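Local coordinates for conjugal transfer protein TRWB (Escherichia coli, PDB 1E9S) that probably couples DNA processing to the secretion channel during bacterial conjugation, as a hexameric P-loop NTPase of the type IV coupling-protein family, at residues Glu364-Arg369 and Leu384-Glu389. Residues are numbered along the deposited sequence; the frame is centred on the assembly and turned at random.
Sequences EVERDR and LERVRE
Val-365 and Val-387 exchange two backbone hydrogen bonds, N to O at 2.8 Å each way, as do Arg-367 and Glu-385, in the antiparallel pairing of strands 364-368 and 384-389. Between these pairs, in the non-hydrogen-bonded position, the CA of Glu-366 also points its hydrogen at Glu-385 O (3.3 Å).

The ionic link lies on the face of Val-365 and Val-387. Arg-367 reaches past Val-387, its chain bent at chi3 (-35°), and NH2 meets Glu-389 OE1 at 2.9 Å from above the carboxylate plane; weaker bonds from NH1 and NH2 go to OE2, which also binds His-363. Without the guanidinium, as with an alanine here, the Glu-389 carboxylate would probably lose this countercharge and Val-387 some of its cover.

On the other face, Glu-366 packs through its methylenes, CG lying 3.3 Å from Leu-384 CD2 and 3.6 Å from Arg-386 CG. Its OE2 lies 4.2 Å from Arg-386 NH1, well out of the guanidinium plane, so only the charges interact; OE1 has a long, weak ion pair with Arg-16.

Strand 16-18 flanks 362-368 on its other edge, giving a three-stranded antiparallel sheet within the chain, separate from the large mixed one; Arg-19, just after that strand, forms a salt bridge with Glu-364, while neighbouring subunits pack against both strands.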
loop_
_atom_site.group_PDB
_atom_site.type_symbol
_atom_site.label_atom_id
_atom_site.label_comp_id
_atom_site.label_asym_id
_atom_site.label_seq_id
_atom_site.Cartn_x
_atom_site.Cartn_y
_atom_site.Cartn_z
ATOM N N GLU A 364 24.504 12.803 -20.213
ATOM C CA GLU A 364 25.467 11.769 -20.557
ATOM C C GLU A 364 26.653 12.566 -21.080
ATOM O O GLU A 364 26.499 13.461 -21.912
ATOM C CB GLU A 364 24.926 10.830 -21.624
ATOM C CG GLU A 364 25.484 9.431 -21.505
ATOM C CD GLU A 364 24.864 8.460 -22.486
ATOM O OE1 GLU A 364 23.996 8.880 -23.286
ATOM O OE2 GLU A 364 25.253 7.271 -22.459
ATOM N N VAL A 365 27.842 12.233 -20.602
ATOM C CA VAL A 365 29.018 12.999 -20.953
ATOM C C VAL A 365 30.268 12.144 -21.146
ATOM O O VAL A 365 30.375 11.059 -20.582
ATOM C CB VAL A 365 29.212 14.029 -19.809
ATOM C CG1 VAL A 365 30.601 13.916 -19.180
ATOM C CG2 VAL A 365 28.849 15.399 -20.291
ATOM N N GLU A 366 31.203 12.633 -21.956
ATOM C CA GLU A 366 32.472 11.940 -22.180
ATOM C C GLU A 366 33.572 12.704 -21.447
ATOM O O GLU A 366 33.708 13.912 -21.607
ATOM C CB GLU A 366 32.766 11.836 -23.678
ATOM C CG GLU A 366 32.166 10.546 -24.283
ATOM C CD GLU A 366 32.251 10.464 -25.801
ATOM O OE1 GLU A 366 33.021 11.253 -26.394
ATOM O OE2 GLU A 366 31.555 9.602 -26.396
ATOM N N ARG A 367 34.341 11.994 -20.631
ATOM C CA ARG A 367 35.388 12.624 -19.844
ATOM C C ARG A 367 36.710 11.870 -19.951
ATOM O O ARG A 367 36.727 10.647 -20.075
ATOM C CB ARG A 367 34.952 12.677 -18.377
ATOM C CG ARG A 367 35.278 13.974 -17.676
ATOM C CD ARG A 367 35.037 13.917 -16.178
ATOM N NE ARG A 367 33.900 13.083 -15.813
ATOM C CZ ARG A 367 32.626 13.458 -15.717
ATOM N NH1 ARG A 367 32.226 14.704 -15.954
ATOM N NH2 ARG A 367 31.741 12.537 -15.370
ATOM N N ASP A 368 37.814 12.609 -19.889
ATOM C CA ASP A 368 39.141 12.013 -19.954
ATOM C C ASP A 368 39.605 11.592 -18.571
ATOM O O ASP A 368 39.634 12.401 -17.644
ATOM C CB ASP A 368 40.136 13.009 -20.548
ATOM C CG ASP A 368 40.025 13.105 -22.063
ATOM O OD1 ASP A 368 39.554 12.134 -22.701
ATOM O OD2 ASP A 368 40.423 14.149 -22.618
ATOM N N ARG A 369 39.952 10.317 -18.430
ATOM C CA ARG A 369 40.432 9.795 -17.155
ATOM C C ARG A 369 41.954 9.698 -17.274
ATOM O O ARG A 369 42.494 8.680 -17.709
ATOM C CB ARG A 369 39.827 8.405 -16.877
ATOM C CG ARG A 369 39.918 7.938 -15.412
ATOM C CD ARG A 369 40.004 6.407 -15.255
ATOM N NE ARG A 369 41.291 5.874 -15.711
ATOM C CZ ARG A 369 41.748 4.651 -15.444
ATOM N NH1 ARG A 369 41.032 3.814 -14.703
ATOM N NH2 ARG A 369 42.931 4.267 -15.913
ATOM N N LEU A 384 39.150 7.773 -22.570
ATOM C CA LEU A 384 37.821 8.363 -22.665
ATOM C C LEU A 384 36.778 7.461 -21.999
ATOM O O LEU A 384 36.740 6.254 -22.242
ATOM C CB LEU A 384 37.464 8.551 -24.133
ATOM C CG LEU A 384 36.423 9.565 -24.566
ATOM C CD1 LEU A 384 35.901 9.140 -25.926
ATOM C CD2 LEU A 384 35.294 9.652 -23.566
ATOM N N GLU A 385 35.925 8.062 -21.176
ATOM C CA GLU A 385 34.883 7.335 -20.462
ATOM C C GLU A 385 33.526 8.009 -20.642
ATOM O O GLU A 385 33.433 9.234 -20.631
ATOM C CB GLU A 385 35.268 7.265 -18.975
ATOM C CG GLU A 385 34.145 7.197 -17.959
ATOM C CD GLU A 385 34.594 7.674 -16.579
ATOM O OE1 GLU A 385 35.039 8.843 -16.474
ATOM O OE2 GLU A 385 34.500 6.886 -15.608
ATOM N N ARG A 386 32.483 7.204 -20.840
ATOM C CA ARG A 386 31.126 7.721 -20.988
ATOM C C ARG A 386 30.469 7.621 -19.624
ATOM O O ARG A 386 30.533 6.574 -18.981
ATOM C CB ARG A 386 30.341 6.902 -22.010
ATOM C CG ARG A 386 30.406 7.500 -23.403
ATOM C CD ARG A 386 30.874 6.508 -24.462
ATOM N NE ARG A 386 32.101 5.806 -24.082
ATOM C CZ ARG A 386 33.018 5.368 -24.945
ATOM N NH1 ARG A 386 32.857 5.562 -26.249
ATOM N NH2 ARG A 386 34.090 4.720 -24.507
ATOM N N VAL A 387 29.853 8.708 -19.170
ATOM C CA VAL A 387 29.213 8.711 -17.862
ATOM C C VAL A 387 27.899 9.471 -17.811
ATOM O O VAL A 387 27.765 10.547 -18.380
ATOM C CB VAL A 387 30.149 9.295 -16.775
ATOM C CG1 VAL A 387 29.442 9.287 -15.424
ATOM C CG2 VAL A 387 31.395 8.459 -16.665
ATOM N N ARG A 388 26.927 8.884 -17.122
ATOM C CA ARG A 388 25.617 9.491 -16.942
ATOM C C ARG A 388 25.619 9.998 -15.510
ATOM O O ARG A 388 26.056 9.284 -14.604
ATOM C CB ARG A 388 24.505 8.453 -17.100
ATOM C CG ARG A 388 23.384 8.881 -18.051
ATOM C CD ARG A 388 22.090 8.108 -17.813
ATOM N NE ARG A 388 22.336 6.709 -17.487
ATOM C CZ ARG A 388 22.071 6.165 -16.305
ATOM N NH1 ARG A 388 21.547 6.906 -15.337
ATOM N NH2 ARG A 388 22.335 4.881 -16.087
ATOM N N GLU A 389 25.139 11.219 -15.297
ATOM C CA GLU A 389 25.116 11.780 -13.949
ATOM C C GLU A 389 24.113 12.899 -13.799
ATOM O O GLU A 389 23.630 13.443 -14.792
ATOM C CB GLU A 389 26.508 12.291 -13.574
ATOM C CG GLU A 389 27.242 12.879 -14.751
ATOM C CD GLU A 389 28.654 13.270 -14.411
ATOM O OE1 GLU A 389 29.342 12.472 -13.740
ATOM O OE2 GLU A 389 29.080 14.368 -14.819
#